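PDB 2DV6: nitrite reductase from Hyphomicrobium denitrificans, which probably reduces nitrite to nitric oxide during denitrification, using protein-bound copper ions and electrons taken from cytochrome c. Local coordinates for residues A[67-72]-A[77-82]; A[111-114]-A[119-122]; A[172-175]-A[181-184]; A[303-308]-A[421-426]. All blocks are in the same frame, centred on the assembly; numbering follows the deposited sequence.

Contact 1: A[67-72]-A[77-82]. With CU (copper (II) ion), chain I.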
loop_
_atom_site.group_PDB
_atom_site.type_symbol
_atom_site.label_atom_id
_atom_site.label_comp_id
_atom_site.label_asym_id
_atom_site.label_seq_id
_atom_site.Cartn_x
_atom_site.Cartn_y
_atom_site.Cartn_z
ATOM N N VAL A 67 -0.414 -27.289 -17.205
ATOM C CA VAL A 67 -1.089 -26.034 -16.902
ATOM C C VAL A 67 -1.057 -25.776 -15.399
ATOM O O VAL A 67 -1.421 -26.639 -14.627
ATOM C CB VAL A 67 -2.545 -26.037 -17.436
ATOM C CG1 VAL A 67 -3.284 -24.743 -17.033
ATOM C CG2 VAL A 67 -2.524 -26.166 -18.997
ATOM N N ASN A 68 -0.592 -24.582 -15.003
ATOM C CA ASN A 68 -0.518 -24.195 -13.594
ATOM C C ASN A 68 -1.604 -23.147 -13.335
ATOM O O ASN A 68 -1.550 -22.052 -13.866
ATOM C CB ASN A 68 0.819 -23.541 -13.257
ATOM C CG ASN A 68 2.020 -24.407 -13.568
ATOM O OD1 ASN A 68 1.993 -25.654 -13.452
ATOM N ND2 ASN A 68 3.125 -23.732 -13.911
ATOM N N LEU A 69 -2.561 -23.453 -12.485
ATOM C CA LEU A 69 -3.633 -22.523 -12.227
ATOM C C LEU A 69 -3.403 -21.929 -10.848
ATOM O O LEU A 69 -3.282 -22.680 -9.873
ATOM C CB LEU A 69 -4.959 -23.291 -12.232
ATOM C CG LEU A 69 -6.336 -22.615 -12.304
ATOM C CD1 LEU A 69 -7.296 -23.076 -11.195
ATOM C CD2 LEU A 69 -6.385 -21.109 -12.601
ATOM N N VAL A 70 -3.352 -20.599 -10.771
ATOM C CA VAL A 70 -3.260 -19.904 -9.483
ATOM C C VAL A 70 -4.468 -18.992 -9.321
ATOM O O VAL A 70 -4.790 -18.210 -10.205
ATOM C CB VAL A 70 -1.939 -19.044 -9.395
ATOM C CG1 VAL A 70 -1.816 -18.327 -8.034
ATOM C CG2 VAL A 70 -0.711 -19.909 -9.722
ATOM N N ASN A 71 -5.113 -19.079 -8.171
ATOM C CA ASN A 71 -6.276 -18.297 -7.857
ATOM C C ASN A 71 -5.817 -16.870 -7.511
ATOM O O ASN A 71 -4.980 -16.664 -6.603
ATOM C CB ASN A 71 -7.012 -18.992 -6.687
ATOM C CG ASN A 71 -8.304 -18.322 -6.318
ATOM O OD1 ASN A 71 -8.390 -17.093 -6.289
ATOM N ND2 ASN A 71 -9.318 -19.131 -5.986
ATOM N N GLY A 72 -6.336 -15.902 -8.263
ATOM C CA GLY A 72 -5.932 -14.506 -8.123
ATOM C C GLY A 72 -6.820 -13.712 -7.186
ATOM O O GLY A 72 -6.339 -12.892 -6.419
ATOM N N HIS A 77 -12.416 -21.804 -8.312
ATOM C CA HIS A 77 -12.105 -22.023 -9.740
ATOM C C HIS A 77 -11.532 -23.393 -10.067
ATOM O O HIS A 77 -10.933 -24.029 -9.225
ATOM C CB HIS A 77 -11.090 -21.002 -10.297
ATOM C CG HIS A 77 -11.481 -19.567 -10.112
ATOM N ND1 HIS A 77 -12.579 -19.004 -10.720
ATOM C CD2 HIS A 77 -10.917 -18.583 -9.384
ATOM C CE1 HIS A 77 -12.670 -17.733 -10.388
ATOM N NE2 HIS A 77 -11.668 -17.452 -9.572
ATOM N N ASP A 78 -11.671 -23.803 -11.323
ATOM C CA ASP A 78 -10.795 -24.818 -11.887
ATOM C C ASP A 78 -10.490 -24.460 -13.343
ATOM O O ASP A 78 -10.816 -23.342 -13.785
ATOM C CB ASP A 78 -11.341 -26.261 -11.714
ATOM C CG ASP A 78 -12.683 -26.510 -12.415
ATOM O OD1 ASP A 78 -13.288 -27.599 -12.149
ATOM O OD2 ASP A 78 -13.132 -25.673 -13.246
ATOM N N VAL A 79 -9.838 -25.389 -14.051
ATOM C CA VAL A 79 -9.693 -25.359 -15.490
ATOM C C VAL A 79 -10.058 -26.758 -15.975
ATOM O O VAL A 79 -9.535 -27.748 -15.463
ATOM C CB VAL A 79 -8.234 -25.180 -15.968
ATOM C CG1 VAL A 79 -8.211 -24.960 -17.492
ATOM C CG2 VAL A 79 -7.564 -24.062 -15.290
ATOM N N VAL A 80 -10.933 -26.829 -16.971
ATOM C CA VAL A 80 -11.293 -28.091 -17.591
ATOM C C VAL A 80 -10.904 -27.999 -19.052
ATOM O O VAL A 80 -11.172 -26.990 -19.694
ATOM C CB VAL A 80 -12.816 -28.394 -17.420
ATOM C CG1 VAL A 80 -13.234 -29.704 -18.150
ATOM C CG2 VAL A 80 -13.175 -28.459 -15.953
ATOM N N VAL A 81 -10.230 -29.027 -19.572
ATOM C CA VAL A 81 -9.908 -29.017 -21.002
ATOM C C VAL A 81 -10.913 -29.873 -21.747
ATOM O O VAL A 81 -10.999 -31.101 -21.559
ATOM C CB VAL A 81 -8.451 -29.365 -21.355
ATOM C CG1 VAL A 81 -8.251 -29.285 -22.907
ATOM C CG2 VAL A 81 -7.518 -28.416 -20.650
ATOM N N ASP A 82 -11.661 -29.169 -22.598
ATOM C CA ASP A 82 -12.890 -29.685 -23.170
ATOM C C ASP A 82 -12.850 -31.114 -23.753
ATOM O O ASP A 82 -13.705 -31.950 -23.388
ATOM C CB ASP A 82 -13.487 -28.722 -24.189
ATOM C CG ASP A 82 -14.897 -29.123 -24.588
ATOM O OD1 ASP A 82 -15.583 -29.809 -23.776
ATOM O OD2 ASP A 82 -15.300 -28.772 -25.716
HETATM CU CU CU I . -13.993 -19.994 -11.972
#
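L69 of strand 64-70 and V79 meet between the two sheets of the domain, V79 lying two residues along the chain from the copper ligand H77. From CB, which already lies near V79 CG2, the L69 side chain leaves anti to its backbone nitrogen (chi1 -166°). This carries it off strand 64-70 toward segment 77-82. Its CG makes the tightest approach, 3.5 Å from V79 CG2. At the tip the two methyls part: CD1 settles 4.0 Å from D78 CA, against the backbone that leads to H77, while CD2 stays beside V79 CG2. Y42 also packs on both L69 and V79. Nearer the metal, the N71 amide crosses H77 at about a right angle, with ND2 3.8 Å from ring atom CD2 and the two planes 54° apart. This is packing against a ring carbon; N71 ND2 makes its hydrogen bond to A75 O. The H77 ring is held from two ends: ND1 binds copper at 2.1 Å, and NE2 hydrogen-bonds E73 OE2, a second-shell carboxylate that helps fix the ring's rotation. With C114, H119 and M124 as the other ligand residues, H77 belongs to the two-histidine, cysteine and methionine copper site characteristic of the cupredoxin fold.

Contact 2: A[111-114]-A[119-122]. With CU (copper (II) ion), chain I.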
loop_
_atom_site.group_PDB
_atom_site.type_symbol
_atom_site.label_atom_id
_atom_site.label_comp_id
_atom_site.label_asym_id
_atom_site.label_seq_id
_atom_site.Cartn_x
_atom_site.Cartn_y
_atom_site.Cartn_z
ATOM N N ASN A 111 -11.484 -25.877 -26.256
ATOM C CA ASN A 111 -11.740 -24.886 -25.223
ATOM C C ASN A 111 -11.169 -25.325 -23.866
ATOM O O ASN A 111 -11.179 -26.502 -23.546
ATOM C CB ASN A 111 -13.238 -24.628 -25.078
ATOM C CG ASN A 111 -13.846 -23.987 -26.314
ATOM O OD1 ASN A 111 -14.932 -24.358 -26.729
ATOM N ND2 ASN A 111 -13.145 -23.030 -26.915
ATOM N N TYR A 112 -10.668 -24.380 -23.081
ATOM C CA TYR A 112 -10.459 -24.644 -21.661
ATOM C C TYR A 112 -11.395 -23.690 -20.945
ATOM O O TYR A 112 -11.653 -22.611 -21.445
ATOM C CB TYR A 112 -8.994 -24.473 -21.238
ATOM C CG TYR A 112 -8.389 -23.066 -21.343
ATOM C CD1 TYR A 112 -7.629 -22.693 -22.452
ATOM C CD2 TYR A 112 -8.550 -22.128 -20.306
ATOM C CE1 TYR A 112 -7.029 -21.404 -22.546
ATOM C CE2 TYR A 112 -7.985 -20.820 -20.391
ATOM C CZ TYR A 112 -7.200 -20.484 -21.503
ATOM O OH TYR A 112 -6.638 -19.226 -21.573
ATOM N N TYR A 113 -11.943 -24.081 -19.796
ATOM C CA TYR A 113 -12.952 -23.217 -19.160
ATOM C C TYR A 113 -13.060 -23.569 -17.676
ATOM O O TYR A 113 -12.579 -24.627 -17.238
ATOM C CB TYR A 113 -14.322 -23.371 -19.853
ATOM C CG TYR A 113 -14.861 -24.790 -19.734
ATOM C CD1 TYR A 113 -15.647 -25.175 -18.637
ATOM C CD2 TYR A 113 -14.561 -25.749 -20.696
ATOM C CE1 TYR A 113 -16.108 -26.499 -18.502
ATOM C CE2 TYR A 113 -15.034 -27.071 -20.578
ATOM C CZ TYR A 113 -15.783 -27.428 -19.483
ATOM O OH TYR A 113 -16.233 -28.708 -19.377
ATOM N N CYS A 114 -13.696 -22.681 -16.912
ATOM C CA CYS A 114 -13.940 -22.933 -15.504
ATOM C C CYS A 114 -15.323 -23.554 -15.342
ATOM O O CYS A 114 -16.287 -23.064 -15.938
ATOM C CB CYS A 114 -13.825 -21.646 -14.679
ATOM S SG CYS A 114 -14.138 -21.965 -12.955
ATOM N N HIS A 119 -19.210 -19.285 -14.041
ATOM C CA HIS A 119 -17.886 -18.730 -14.398
ATOM C C HIS A 119 -17.565 -18.776 -15.866
ATOM O O HIS A 119 -16.982 -17.819 -16.384
ATOM C CB HIS A 119 -16.755 -19.366 -13.575
ATOM C CG HIS A 119 -16.838 -19.028 -12.126
ATOM N ND1 HIS A 119 -15.744 -19.051 -11.285
ATOM C CD2 HIS A 119 -17.896 -18.674 -11.356
ATOM C CE1 HIS A 119 -16.120 -18.704 -10.067
ATOM N NE2 HIS A 119 -17.420 -18.473 -10.082
ATOM N N ARG A 120 -17.912 -19.860 -16.556
ATOM C CA ARG A 120 -17.648 -19.874 -18.009
ATOM C C ARG A 120 -18.463 -18.773 -18.701
ATOM O O ARG A 120 -17.939 -18.044 -19.542
ATOM C CB ARG A 120 -17.782 -21.259 -18.663
ATOM C CG ARG A 120 -18.069 -21.164 -20.150
ATOM C CD ARG A 120 -17.308 -22.087 -21.096
ATOM N NE ARG A 120 -17.817 -23.434 -21.117
ATOM C CZ ARG A 120 -17.559 -24.363 -22.050
ATOM N NH1 ARG A 120 -16.813 -24.145 -23.138
ATOM N NH2 ARG A 120 -18.086 -25.555 -21.860
ATOM N N GLN A 121 -19.710 -18.581 -18.272
ATOM C CA GLN A 121 -20.528 -17.512 -18.840
ATOM C C GLN A 121 -20.011 -16.114 -18.465
ATOM O O GLN A 121 -20.089 -15.191 -19.269
ATOM C CB GLN A 121 -21.966 -17.627 -18.383
ATOM C CG GLN A 121 -22.764 -18.760 -18.975
ATOM C CD GLN A 121 -24.009 -19.014 -18.126
ATOM O OE1 GLN A 121 -23.944 -19.671 -17.059
ATOM N NE2 GLN A 121 -25.146 -18.448 -18.569
ATOM N N ALA A 122 -19.519 -15.980 -17.235
ATOM C CA ALA A 122 -18.911 -14.750 -16.736
ATOM C C ALA A 122 -17.627 -14.358 -17.502
ATOM O O ALA A 122 -17.211 -13.222 -17.429
ATOM C CB ALA A 122 -18.624 -14.896 -15.245
HETATM CU CU CU I . -13.993 -19.994 -11.972
HETATM O O HOH W 1 -18.786 -22.469 -15.607
#
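The Y113 ring and the R120 guanidinium lie flat on one another, their planes only 2° apart. R120 CZ sits 3.7 Å from the centroid of the Y113 ring, over its face, so the stack is also a cation-pi contact. Along the group, NE rides above CG and NH2 reaches over the ring toward CE2. At the guanidinium edge, N111 OD1 stands 4.1 Å from R120 NH1, too far for a bond; NH1 instead makes a salt bridge with E125. Bends at chi2 and chi3 let the arginine fold back over the tyrosine, and its CD packs 3.5 Å from Y113 CB. Next along the chain, a water bridges the backbones, donating to C114 O at 2.6 Å and accepting from R120 N at 2.9 Å. C114 SG and H119 ND1 converge on the same copper, at 2.2 Å and 2.1 Å respectively, with the sulfur oblique to the imidazole. Strand 108-113 thus delivers the cysteine just past its end, and the short, weakly bonded helix at about 119-122 carries the histidine. Strand 125-131, beside strand 108-113 in the sheet, supplies E125, while residues of a third subunit pack on the helix.

Contact 3: A[172-175]-A[181-184]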
loop_
_atom_site.group_PDB
_atom_site.type_symbol
_atom_site.label_atom_id
_atom_site.label_comp_id
_atom_site.label_asym_id
_atom_site.label_seq_id
_atom_site.Cartn_x
_atom_site.Cartn_y
_atom_site.Cartn_z
ATOM N N GLU A 172 32.734 -11.107 -21.811
ATOM C CA GLU A 172 31.378 -10.698 -21.472
ATOM C C GLU A 172 30.546 -10.595 -22.757
ATOM O O GLU A 172 30.907 -9.889 -23.689
ATOM C CB GLU A 172 31.395 -9.371 -20.688
ATOM C CG GLU A 172 32.410 -9.406 -19.494
ATOM C CD GLU A 172 32.722 -8.033 -18.910
ATOM O OE1 GLU A 172 33.556 -7.962 -18.001
ATOM O OE2 GLU A 172 32.125 -7.018 -19.330
ATOM N N VAL A 173 29.433 -11.326 -22.811
ATOM C CA VAL A 173 28.710 -11.474 -24.047
ATOM C C VAL A 173 27.203 -11.558 -23.771
ATOM O O VAL A 173 26.772 -12.207 -22.812
ATOM C CB VAL A 173 29.207 -12.751 -24.809
ATOM C CG1 VAL A 173 29.083 -14.001 -23.959
ATOM C CG2 VAL A 173 28.483 -12.926 -26.124
ATOM N N LYS A 174 26.410 -10.902 -24.604
ATOM C CA LYS A 174 24.962 -11.092 -24.564
ATOM C C LYS A 174 24.631 -12.490 -25.059
ATOM O O LYS A 174 24.837 -12.790 -26.236
ATOM C CB LYS A 174 24.257 -10.042 -25.424
ATOM C CG LYS A 174 22.724 -10.217 -25.486
ATOM C CD LYS A 174 22.210 -9.329 -26.601
ATOM C CE LYS A 174 20.713 -9.293 -26.632
ATOM N NZ LYS A 174 20.305 -8.191 -27.555
ATOM N N GLY A 175 24.123 -13.333 -24.162
ATOM C CA GLY A 175 23.851 -14.719 -24.475
ATOM C C GLY A 175 22.375 -15.079 -24.441
ATOM O O GLY A 175 21.554 -14.392 -23.779
ATOM N N THR A 181 14.820 -14.868 -24.830
ATOM C CA THR A 181 15.336 -14.278 -23.583
ATOM C C THR A 181 16.848 -14.318 -23.463
ATOM O O THR A 181 17.505 -15.314 -23.818
ATOM C CB THR A 181 14.465 -14.639 -22.310
ATOM O OG1 THR A 181 15.275 -14.917 -21.164
ATOM C CG2 THR A 181 13.555 -15.762 -22.565
ATOM N N THR A 182 17.402 -13.181 -23.064
ATOM C CA THR A 182 18.825 -12.961 -23.160
ATOM C C THR A 182 19.319 -12.397 -21.846
ATOM O O THR A 182 18.528 -11.917 -21.028
ATOM C CB THR A 182 19.230 -11.986 -24.343
ATOM O OG1 THR A 182 18.602 -10.723 -24.168
ATOM C CG2 THR A 182 18.813 -12.559 -25.723
ATOM N N TYR A 183 20.632 -12.453 -21.651
ATOM C CA TYR A 183 21.233 -12.134 -20.376
ATOM C C TYR A 183 22.691 -11.811 -20.722
ATOM O O TYR A 183 23.209 -12.382 -21.669
ATOM C CB TYR A 183 21.096 -13.343 -19.419
ATOM C CG TYR A 183 21.662 -13.123 -18.011
ATOM C CD1 TYR A 183 20.936 -12.423 -17.050
ATOM C CD2 TYR A 183 22.907 -13.653 -17.630
ATOM C CE1 TYR A 183 21.454 -12.196 -15.775
ATOM C CE2 TYR A 183 23.422 -13.451 -16.330
ATOM C CZ TYR A 183 22.681 -12.705 -15.423
ATOM O OH TYR A 183 23.150 -12.475 -14.148
ATOM N N THR A 184 23.335 -10.906 -19.965
ATOM C CA THR A 184 24.768 -10.712 -20.079
ATOM C C THR A 184 25.576 -11.769 -19.333
ATOM O O THR A 184 25.697 -11.724 -18.088
ATOM C CB THR A 184 25.208 -9.295 -19.617
ATOM O OG1 THR A 184 24.487 -8.319 -20.376
ATOM C CG2 THR A 184 26.703 -9.094 -19.872
#
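The side-chain torsions of K174 and T182 let the two meet. The lysine sends CG anti to its backbone nitrogen (chi1 177°) and remains extended beyond it, so the aliphatic chain runs obliquely across T182. The threonine places OG1 between its backbone nitrogen and carbonyl carbon (chi1 59°), which turns the hydroxyl toward K174 CE. K174 CE comes 3.5 Å from T182 OG1, a packing approach of a methylene to an oxygen. The ammonium travels on to hydrogen-bond S141 OG, with a long, weak ion pair to E310.

In the backbone, strands 163-178 and 181-188 run antiparallel as a beta hairpin. G175 and Y183 form the hydrogen-bonded pair. G175 N gives Y183 O a nearly straight bond of 2.8 Å, whereas Y183 N reaches G175 O at 3.0 Å with a bend to 140°. The same G175 oxygen also receives a short CA-H...O contact, 3.1 Å from T182 CA. K174 and T184 make the adjoining non-hydrogen-bonded pair, with their side chains on the sheet face opposite that of Y183. T182 extends the pattern through backbone bonds to G309 and Q311.

Chemically, then, the backbone amides provide the directional hold between these strands, while the lysine contributes its hydrocarbon portion here and its ammonium turns to partners beyond the hairpin, S141 by a hydrogen bond and E310 only weakly.

Contact 4: A[303-308]-A[421-426]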
loop_
_atom_site.group_PDB
_atom_site.type_symbol
_atom_site.label_atom_id
_atom_site.label_comp_id
_atom_site.label_asym_id
_atom_site.label_seq_id
_atom_site.Cartn_x
_atom_site.Cartn_y
_atom_site.Cartn_z
ATOM N N LYS A 303 13.227 -10.213 -13.266
ATOM C CA LYS A 303 11.910 -10.796 -13.583
ATOM C C LYS A 303 11.900 -12.269 -13.251
ATOM O O LYS A 303 12.970 -12.914 -13.206
ATOM C CB LYS A 303 11.555 -10.588 -15.068
ATOM C CG LYS A 303 11.474 -9.119 -15.490
ATOM C CD LYS A 303 10.969 -9.045 -16.963
ATOM C CE LYS A 303 11.504 -7.853 -17.773
ATOM N NZ LYS A 303 11.186 -6.578 -17.085
ATOM N N SER A 304 10.705 -12.811 -13.043
ATOM C CA SER A 304 10.557 -14.246 -12.729
ATOM C C SER A 304 10.965 -15.142 -13.901
ATOM O O SER A 304 10.848 -14.741 -15.051
ATOM C CB SER A 304 9.115 -14.563 -12.330
ATOM O OG SER A 304 8.684 -13.638 -11.337
ATOM N N PHE A 305 11.437 -16.343 -13.577
ATOM C CA PHE A 305 11.660 -17.411 -14.549
ATOM C C PHE A 305 10.512 -17.428 -15.550
ATOM O O PHE A 305 9.363 -17.410 -15.149
ATOM C CB PHE A 305 11.698 -18.809 -13.877
ATOM C CG PHE A 305 11.783 -19.940 -14.896
ATOM C CD1 PHE A 305 10.659 -20.687 -15.241
ATOM C CD2 PHE A 305 13.001 -20.206 -15.576
ATOM C CE1 PHE A 305 10.747 -21.701 -16.250
ATOM C CE2 PHE A 305 13.106 -21.206 -16.573
ATOM C CZ PHE A 305 11.996 -21.961 -16.919
ATOM N N GLY A 306 10.814 -17.491 -16.840
ATOM C CA GLY A 306 9.771 -17.724 -17.829
ATOM C C GLY A 306 9.298 -16.445 -18.457
ATOM O O GLY A 306 8.555 -16.490 -19.437
ATOM N N THR A 307 9.731 -15.303 -17.916
ATOM C CA THR A 307 9.464 -14.023 -18.560
ATOM C C THR A 307 10.483 -13.728 -19.651
ATOM O O THR A 307 11.687 -13.807 -19.415
ATOM C CB THR A 307 9.502 -12.872 -17.557
ATOM O OG1 THR A 307 8.510 -13.106 -16.552
ATOM C CG2 THR A 307 9.156 -11.549 -18.271
ATOM N N SER A 308 10.024 -13.326 -20.825
ATOM C CA SER A 308 10.922 -13.162 -21.953
ATOM C C SER A 308 11.585 -11.783 -21.966
ATOM O O SER A 308 11.231 -10.930 -21.178
ATOM C CB SER A 308 10.148 -13.400 -23.244
ATOM O OG SER A 308 9.341 -12.263 -23.508
ATOM N N LEU A 421 13.227 -28.436 -11.993
ATOM C CA LEU A 421 12.787 -28.823 -13.362
ATOM C C LEU A 421 12.086 -27.642 -14.031
ATOM O O LEU A 421 12.328 -27.318 -15.212
ATOM C CB LEU A 421 11.794 -29.979 -13.306
ATOM C CG LEU A 421 12.241 -31.394 -13.000
ATOM C CD1 LEU A 421 11.030 -32.379 -13.053
ATOM C CD2 LEU A 421 13.337 -31.818 -14.000
ATOM N N GLU A 422 11.297 -26.924 -13.243
ATOM C CA GLU A 422 10.491 -25.836 -13.783
ATOM C C GLU A 422 11.267 -24.527 -13.840
ATOM O O GLU A 422 10.788 -23.578 -14.429
ATOM C CB GLU A 422 9.127 -25.748 -13.035
ATOM C CG GLU A 422 8.567 -27.216 -12.702
ATOM C CD GLU A 422 7.024 -27.320 -12.494
ATOM O OE1 GLU A 422 6.286 -26.284 -12.713
ATOM O OE2 GLU A 422 6.583 -28.455 -12.115
ATOM N N HIS A 423 12.484 -24.480 -13.289
ATOM C CA HIS A 423 13.348 -23.297 -13.398
ATOM C C HIS A 423 14.455 -23.513 -14.433
ATOM O O HIS A 423 15.454 -22.772 -14.457
ATOM C CB HIS A 423 14.005 -22.966 -12.054
ATOM C CG HIS A 423 13.071 -22.353 -11.068
ATOM N ND1 HIS A 423 12.828 -20.999 -11.017
ATOM C CD2 HIS A 423 12.286 -22.912 -10.122
ATOM C CE1 HIS A 423 11.937 -20.743 -10.080
ATOM N NE2 HIS A 423 11.590 -21.887 -9.520
ATOM N N GLY A 424 14.285 -24.541 -15.259
ATOM C CA GLY A 424 15.141 -24.757 -16.423
ATOM C C GLY A 424 16.097 -25.898 -16.301
ATOM O O GLY A 424 16.903 -26.136 -17.232
ATOM N N LEU A 425 16.007 -26.643 -15.201
ATOM C CA LEU A 425 17.026 -27.661 -14.899
ATOM C C LEU A 425 16.677 -29.105 -15.300
ATOM O O LEU A 425 16.131 -29.874 -14.479
ATOM C CB LEU A 425 17.330 -27.703 -13.415
ATOM C CG LEU A 425 18.780 -27.621 -12.941
ATOM C CD1 LEU A 425 19.011 -28.348 -11.621
ATOM C CD2 LEU A 425 19.874 -27.818 -13.967
ATOM N N VAL A 426 17.089 -29.495 -16.498
ATOM C CA VAL A 426 16.725 -30.804 -17.061
ATOM C C VAL A 426 17.653 -31.028 -18.255
ATOM O O VAL A 426 17.922 -30.106 -18.980
ATOM C CB VAL A 426 15.190 -30.859 -17.445
ATOM C CG1 VAL A 426 14.861 -29.840 -18.488
ATOM C CG2 VAL A 426 14.727 -32.268 -17.879
#
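F305 lays one face of its ring on the backbone at H423: H423 CA stands 3.7 Å from the ring centroid, 9° off the normal, a CH-pi contact. Ring atom CE2 extends this packing to 3.4 Å from H423 C and lies near G424 N. The H423 imidazole is set obliquely to the phenyl ring, its ND1 3.8 Å from F305 CB. With CG anti to the backbone nitrogen (chi1 174°), F305 projects from its turn toward segment 421-426.

Around this core, E324 holds both partners, its backbone oxygen taking H423 ND1 and its carboxylate taking F305 N. Y325 meets the phenylalanine ring edge-to-face. On the opposing loop, H423 NE2 bonds I319 O of a neighbouring subunit and E422 OE2 bonds S264 OG of that same subunit, so this loop is fixed at a subunit interface.

Further out, the turn helps to set the direction of F305. T307 N returns to S304 O at 3.1 Å, closing a turn in which G306 takes up positive phi (98°). An aromatic residue presented at the second position of such a type II beta turn, with glycine following it, joins the loop after strand 290-299 to the one leading into strand 427-431.

Contacts 1 and 2 contribute ligands to one copper site: H77 from contact 1, C114 and H119 from contact 2, with H77 ND1 and H119 ND1 3.2 Å apart on the shared metal. Their strands are neighbours in a sheet, with V80 N 2.8 Å from Y113 O in a probable hydrogen bond. Contact 4 touches contacts 1 and 3 by packing. N68 ND2 of contact 1 lies 4.2 Å from its E422 OE1, and S308 CA packs 3.8 Å from T181 CG2 of contact 3. Contact 3 lies near a different copper: E172 hydrogen-bonds the ligand H219, and the T184 side chain is about 11 Å from a bound copper ion. The centres of contacts 2 and 3 are 40 Å apart, and the two do not touch.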